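Local coordinates for HIT domain-containing protein (Leishmania major, PDB 3KSV) that binds zinc and, as a histidine triad (HIT) family member, probably acts as a nucleotide hydrolase or transferase of unknown substrate, at residues A11-C16 and Q102-V107; H47-P52 and H108-P113. All blocks are in the same frame, centred on the assembly; numbering follows the deposited sequence.

Both contacts join segments far apart in sequence, and the segments of the two alternate along the chain: contact 1 builds a zinc site from 11-16 and 102-107, and contact 2 pairs segments 47-52 and 108-113 through strands 48-52 and 109-113. Their centres lie about 14 Å apart, yet they touch directly. His106 NE2, on the ring whose other nitrogen binds zinc, meets Pro52 O at 2.8 Å in a probable hydrogen bond. Phe15 CE2 approaches His108 CG at 3.5 Å, so the helix start that carries the metal ligands also packs on the predicted nucleophile. The histidine triad motif is split between them: His106 serves the metal, while His108 and His110 belong to contact 2.

Contact 1: A11-C16 and Q102-V107; sequences ANCIFC and QEVPHV. With ZN (zinc ion), chain B.
The zinc ion is held jointly by Cys13 SG at 2.1 Å, Cys16 SG at 2.5 Å and His106 ND1 at 2.3 Å. His55 from elsewhere in the chain completes a Cys2His2 site in which Cys13 and Cys16 form a CxxC pair. Cys13 SG takes both the zinc ion and the Cys16 N-H, the latter with Cys16 N 3.5 Å from SG. That bond is nearly straight, 167° at the hydrogen, and makes Cys13 the N-cap of helix 14-20. A chi1 of 172° swings the Cys13 sulfur away from its own N, to where it meets both the metal and the first helical turn.

Packing fixes the His106 ring around its zinc bond. Phe15 CB sits over one face, 4.1 Å from the ring centroid of His106, as a CH-pi contact, while Cys16 SG lies at the ring edge in plane. The Phe15 ring turns its own edge toward the His106 face, the planes standing at 82°. The far nitrogen of His106, NE2, is held by Pro52 O, so both ring nitrogens are engaged. Away from the metal, Val104 divides its two methyls: CG1 touches Phe15 CD2 at 3.7 Å, and CG2 meets Ile14 CG1 at 3.9 Å, the Ile14 and Val104 side chains crossing at about a right angle.

No hydrogen bond joins the two segments; zinc and apolar packing do. The metal would be expected to stabilise the thiolate form of both cysteines, and the Cys16 N-H directed at Cys13 SG would probably ease the negative charge there further.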
loop_
_atom_site.group_PDB
_atom_site.type_symbol
_atom_site.label_atom_id
_atom_site.label_comp_id
_atom_site.label_asym_id
_atom_site.label_seq_id
_atom_site.Cartn_x
_atom_site.Cartn_y
_atom_site.Cartn_z
ATOM N N ALA A 11 -4.797 -24.237 -0.222
ATOM C CA ALA A 11 -5.905 -25.057 0.287
ATOM C C ALA A 11 -6.568 -24.411 1.519
ATOM O O ALA A 11 -7.788 -24.206 1.528
ATOM C CB ALA A 11 -5.417 -26.461 0.607
ATOM N N ASN A 12 -5.762 -24.066 2.528
ATOM C CA ASN A 12 -6.249 -23.334 3.717
ATOM C C ASN A 12 -6.134 -21.808 3.608
ATOM O O ASN A 12 -5.931 -21.136 4.619
ATOM C CB ASN A 12 -5.491 -23.772 4.972
ATOM C CG ASN A 12 -5.384 -25.265 5.099
ATOM O OD1 ASN A 12 -5.984 -26.014 4.327
ATOM N ND2 ASN A 12 -4.606 -25.717 6.077
ATOM N N CYS A 13 -6.257 -21.258 2.403
ATOM C CA CYS A 13 -6.220 -19.802 2.222
ATOM C C CYS A 13 -7.618 -19.271 1.975
ATOM O O CYS A 13 -8.173 -19.464 0.894
ATOM C CB CYS A 13 -5.330 -19.424 1.044
ATOM S SG CYS A 13 -5.410 -17.673 0.589
ATOM N N ILE A 14 -8.175 -18.567 2.955
ATOM C CA ILE A 14 -9.539 -18.071 2.825
ATOM C C ILE A 14 -9.776 -17.168 1.621
ATOM O O ILE A 14 -10.891 -17.124 1.120
ATOM C CB ILE A 14 -10.079 -17.382 4.121
ATOM C CG1 ILE A 14 -9.386 -16.041 4.407
ATOM C CG2 ILE A 14 -9.984 -18.336 5.333
ATOM C CD1 ILE A 14 -10.175 -15.152 5.438
ATOM N N PHE A 15 -8.757 -16.460 1.127
ATOM C CA PHE A 15 -8.977 -15.598 -0.043
ATOM C C PHE A 15 -9.055 -16.404 -1.317
ATOM O O PHE A 15 -9.846 -16.093 -2.199
ATOM C CB PHE A 15 -7.927 -14.484 -0.164
ATOM C CG PHE A 15 -8.024 -13.449 0.916
ATOM C CD1 PHE A 15 -9.254 -13.024 1.391
ATOM C CD2 PHE A 15 -6.889 -12.885 1.446
ATOM C CE1 PHE A 15 -9.339 -12.072 2.383
ATOM C CE2 PHE A 15 -6.978 -11.947 2.441
ATOM C CZ PHE A 15 -8.199 -11.540 2.910
ATOM N N CYS A 16 -8.262 -17.458 -1.409
ATOM C CA CYS A 16 -8.443 -18.403 -2.506
ATOM C C CYS A 16 -9.830 -19.054 -2.470
ATOM O O CYS A 16 -10.440 -19.275 -3.510
ATOM C CB CYS A 16 -7.351 -19.472 -2.501
ATOM S SG CYS A 16 -5.766 -18.909 -3.182
ATOM N N GLN A 102 0.895 -9.948 9.024
ATOM C CA GLN A 102 0.117 -10.607 7.976
ATOM C C GLN A 102 -0.481 -11.900 8.575
ATOM O O GLN A 102 0.225 -12.702 9.177
ATOM C CB GLN A 102 0.970 -10.928 6.744
ATOM C CG GLN A 102 0.188 -11.620 5.635
ATOM C CD GLN A 102 1.013 -12.016 4.418
ATOM O OE1 GLN A 102 2.223 -12.201 4.498
ATOM N NE2 GLN A 102 0.347 -12.123 3.268
ATOM N N GLU A 103 -1.784 -12.086 8.415
ATOM C CA GLU A 103 -2.474 -13.237 9.013
ATOM C C GLU A 103 -2.793 -14.258 7.917
ATOM O O GLU A 103 -2.299 -15.387 7.959
ATOM C CB GLU A 103 -3.731 -12.771 9.757
ATOM C CG GLU A 103 -4.327 -13.776 10.751
ATOM C CD GLU A 103 -5.815 -13.504 11.059
ATOM O OE1 GLU A 103 -6.254 -12.328 10.966
ATOM O OE2 GLU A 103 -6.541 -14.472 11.387
ATOM N N VAL A 104 -3.590 -13.866 6.930
ATOM C CA VAL A 104 -3.856 -14.726 5.772
ATOM C C VAL A 104 -2.648 -14.647 4.840
ATOM O O VAL A 104 -2.236 -13.538 4.472
ATOM C CB VAL A 104 -5.101 -14.266 4.988
ATOM C CG1 VAL A 104 -5.408 -15.240 3.862
ATOM C CG2 VAL A 104 -6.306 -14.100 5.910
ATOM N N PRO A 105 -2.072 -15.808 4.450
ATOM C CA PRO A 105 -0.896 -15.853 3.580
ATOM C C PRO A 105 -1.196 -15.622 2.082
ATOM O O PRO A 105 -0.797 -16.426 1.229
ATOM C CB PRO A 105 -0.325 -17.266 3.838
ATOM C CG PRO A 105 -1.508 -18.097 4.170
ATOM C CD PRO A 105 -2.509 -17.162 4.844
ATOM N N HIS A 106 -1.886 -14.522 1.775
ATOM C CA HIS A 106 -2.235 -14.151 0.393
ATOM C C HIS A 106 -2.216 -12.613 0.385
ATOM O O HIS A 106 -2.744 -11.981 1.311
ATOM C CB HIS A 106 -3.610 -14.769 0.036
ATOM C CG HIS A 106 -4.109 -14.487 -1.361
ATOM N ND1 HIS A 106 -4.639 -15.468 -2.172
ATOM C CD2 HIS A 106 -4.223 -13.336 -2.060
ATOM C CE1 HIS A 106 -5.031 -14.939 -3.318
ATOM N NE2 HIS A 106 -4.785 -13.645 -3.278
ATOM N N VAL A 107 -1.564 -12.010 -0.612
ATOM C CA VAL A 107 -1.423 -10.546 -0.650
ATOM C C VAL A 107 -2.812 -9.902 -0.565
ATOM O O VAL A 107 -3.726 -10.261 -1.313
ATOM C CB VAL A 107 -0.733 -10.072 -1.943
ATOM C CG1 VAL A 107 -0.821 -8.553 -2.087
ATOM C CG2 VAL A 107 0.742 -10.539 -1.971
HETATM ZN ZN ZN B . -4.688 -17.585 -1.386
#

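Contact 2: H47-P52 and H108-P113; sequences HMLVIP and HFHIIP
Strands 48-52 and 109-113 run antiparallel, their short axes 4.7 Å apart at closest approach and their directions at 159°. Two hydrogen-bonded pairs, Met48 with Ile111 and Val50 with Phe109, flank the non-hydrogen-bonded pair Leu49 with His110. Each hydrogen-bonded pair closes a ring of two bonds: Met48 N to Ile111 O is 3.0 Å and its return, Ile111 N to Met48 O, 2.8 Å, and Val50 and Phe109 exchange two more.

Side chains alternate between the faces. On the face carrying Leu49 and His110, the His47 ring, its CG opposite the backbone N (chi1 -179°), reaches across so that its NE2 meets His110 ND1 at 3.0 Å, a hydrogen bond in which either could be the donor. The rings meet rim to rim with planes at 58°. Ile112 CG1 lies over the centre of one His47 face, 3.7 Å from that ring's centroid, while His47 ND1 bonds to Leu43 N; together these partners fix the ring's rotation. Leu49 CD2 presses on His110 ND1 at 3.4 Å. Trp125 of the second subunit stacks edge-to-face with His110.

Strand 48-52 is the middle one of five in the antiparallel sheet of the HIT domain, and 109-114 is its neighbour. His108 immediately precedes the second strand and His110 lies within it. The ND1 of His108, predicted to form the tele-AMP-histidine intermediate, is bonded to His106 O. Ile51 CG2 packs against His108 CB at 3.4 Å.

On the other face, Ile111 CD1 bridges the strand pair, meeting Val50 CG2 at 3.6 Å and touching Met48 CG, and helix 64-82 covers Met48 and Phe109.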
loop_
_atom_site.group_PDB
_atom_site.type_symbol
_atom_site.label_atom_id
_atom_site.label_comp_id
_atom_site.label_asym_id
_atom_site.label_seq_id
_atom_site.Cartn_x
_atom_site.Cartn_y
_atom_site.Cartn_z
ATOM N N HIS A 47 -14.092 -0.118 5.572
ATOM C CA HIS A 47 -12.818 -0.840 5.406
ATOM C C HIS A 47 -12.971 -1.936 4.358
ATOM O O HIS A 47 -13.847 -2.814 4.464
ATOM C CB HIS A 47 -12.411 -1.436 6.768
ATOM C CG HIS A 47 -11.106 -2.192 6.790
ATOM N ND1 HIS A 47 -10.516 -2.577 7.976
ATOM C CD2 HIS A 47 -10.298 -2.659 5.804
ATOM C CE1 HIS A 47 -9.401 -3.235 7.723
ATOM N NE2 HIS A 47 -9.244 -3.300 6.412
ATOM N N MET A 48 -12.113 -1.870 3.341
ATOM C CA MET A 48 -12.172 -2.807 2.248
ATOM C C MET A 48 -10.815 -3.369 1.949
ATOM O O MET A 48 -9.809 -2.914 2.489
ATOM C CB MET A 48 -12.796 -2.155 0.999
ATOM C CG MET A 48 -12.025 -1.014 0.344
ATOM S SD MET A 48 -12.824 -0.556 -1.210
ATOM C CE MET A 48 -12.538 -2.100 -2.118
ATOM N N LEU A 49 -10.826 -4.387 1.085
ATOM C CA LEU A 49 -9.662 -5.156 0.708
ATOM C C LEU A 49 -9.536 -5.227 -0.820
ATOM O O LEU A 49 -10.541 -5.329 -1.521
ATOM C CB LEU A 49 -9.794 -6.566 1.249
ATOM C CG LEU A 49 -9.958 -6.707 2.766
ATOM C CD1 LEU A 49 -10.484 -8.105 3.114
ATOM C CD2 LEU A 49 -8.676 -6.433 3.486
ATOM N N VAL A 50 -8.308 -5.153 -1.326
ATOM C CA VAL A 50 -8.017 -5.387 -2.742
ATOM C C VAL A 50 -6.968 -6.490 -2.813
ATOM O O VAL A 50 -5.878 -6.348 -2.256
ATOM C CB VAL A 50 -7.454 -4.123 -3.435
ATOM C CG1 VAL A 50 -6.953 -4.449 -4.836
ATOM C CG2 VAL A 50 -8.497 -3.022 -3.473
ATOM N N ILE A 51 -7.281 -7.575 -3.503
ATOM C CA ILE A 51 -6.375 -8.718 -3.577
ATOM C C ILE A 51 -6.095 -9.143 -5.027
ATOM O O ILE A 51 -6.952 -8.987 -5.899
ATOM C CB ILE A 51 -6.932 -9.937 -2.789
ATOM C CG1 ILE A 51 -8.115 -10.547 -3.500
ATOM C CG2 ILE A 51 -7.347 -9.536 -1.361
ATOM C CD1 ILE A 51 -8.427 -11.945 -3.014
ATOM N N PRO A 52 -4.894 -9.684 -5.293
ATOM C CA PRO A 52 -4.707 -10.343 -6.569
ATOM C C PRO A 52 -5.440 -11.677 -6.599
ATOM O O PRO A 52 -5.579 -12.339 -5.569
ATOM C CB PRO A 52 -3.197 -10.560 -6.613
ATOM C CG PRO A 52 -2.830 -10.761 -5.202
ATOM C CD PRO A 52 -3.688 -9.786 -4.456
ATOM N N HIS A 108 -2.978 -8.968 0.372
ATOM C CA HIS A 108 -4.189 -8.168 0.426
ATOM C C HIS A 108 -3.869 -6.760 0.914
ATOM O O HIS A 108 -3.182 -6.582 1.918
ATOM C CB HIS A 108 -5.273 -8.839 1.271
ATOM C CG HIS A 108 -4.814 -9.266 2.629
ATOM N ND1 HIS A 108 -3.912 -10.288 2.818
ATOM C CD2 HIS A 108 -5.172 -8.845 3.865
ATOM C CE1 HIS A 108 -3.725 -10.469 4.113
ATOM N NE2 HIS A 108 -4.473 -9.606 4.771
ATOM N N PHE A 109 -4.339 -5.783 0.145
ATOM C CA PHE A 109 -4.244 -4.377 0.484
ATOM C C PHE A 109 -5.498 -3.966 1.242
ATOM O O PHE A 109 -6.596 -4.076 0.732
ATOM C CB PHE A 109 -4.127 -3.528 -0.789
ATOM C CG PHE A 109 -2.789 -3.583 -1.427
ATOM C CD1 PHE A 109 -1.853 -2.585 -1.177
ATOM C CD2 PHE A 109 -2.449 -4.639 -2.258
ATOM C CE1 PHE A 109 -0.629 -2.629 -1.735
ATOM C CE2 PHE A 109 -1.203 -4.693 -2.834
ATOM C CZ PHE A 109 -0.286 -3.675 -2.584
ATOM N N HIS A 110 -5.328 -3.496 2.464
ATOM C CA HIS A 110 -6.406 -2.899 3.224
ATOM C C HIS A 110 -6.524 -1.434 2.767
ATOM O O HIS A 110 -5.487 -0.748 2.632
ATOM C CB HIS A 110 -6.056 -2.905 4.716
ATOM C CG HIS A 110 -5.810 -4.267 5.308
ATOM N ND1 HIS A 110 -6.787 -4.974 5.969
ATOM C CD2 HIS A 110 -4.675 -5.005 5.417
ATOM C CE1 HIS A 110 -6.273 -6.101 6.428
ATOM N NE2 HIS A 110 -4.992 -6.147 6.104
ATOM N N ILE A 111 -7.758 -0.966 2.530
ATOM C CA ILE A 111 -8.050 0.480 2.422
ATOM C C ILE A 111 -8.973 0.842 3.568
ATOM O O ILE A 111 -10.136 0.436 3.572
ATOM C CB ILE A 111 -8.653 0.920 1.061
ATOM C CG1 ILE A 111 -7.922 0.269 -0.137
ATOM C CG2 ILE A 111 -8.565 2.479 0.921
ATOM C CD1 ILE A 111 -8.197 -1.222 -0.313
ATOM N N ILE A 112 -8.444 1.570 4.560
ATOM C CA ILE A 112 -9.098 1.715 5.872
ATOM C C ILE A 112 -9.472 3.174 6.111
ATOM O O ILE A 112 -8.575 4.002 6.295
ATOM C CB ILE A 112 -8.178 1.259 7.036
ATOM C CG1 ILE A 112 -7.593 -0.143 6.801
ATOM C CG2 ILE A 112 -8.947 1.226 8.338
ATOM C CD1 ILE A 112 -6.329 -0.394 7.571
ATOM N N PRO A 113 -10.792 3.510 6.105
ATOM C CA PRO A 113 -11.250 4.874 6.393
ATOM C C PRO A 113 -10.787 5.331 7.760
ATOM O O PRO A 113 -10.794 4.538 8.708
ATOM C CB PRO A 113 -12.775 4.752 6.384
ATOM C CG PRO A 113 -13.035 3.584 5.471
ATOM C CD PRO A 113 -11.904 2.643 5.675
#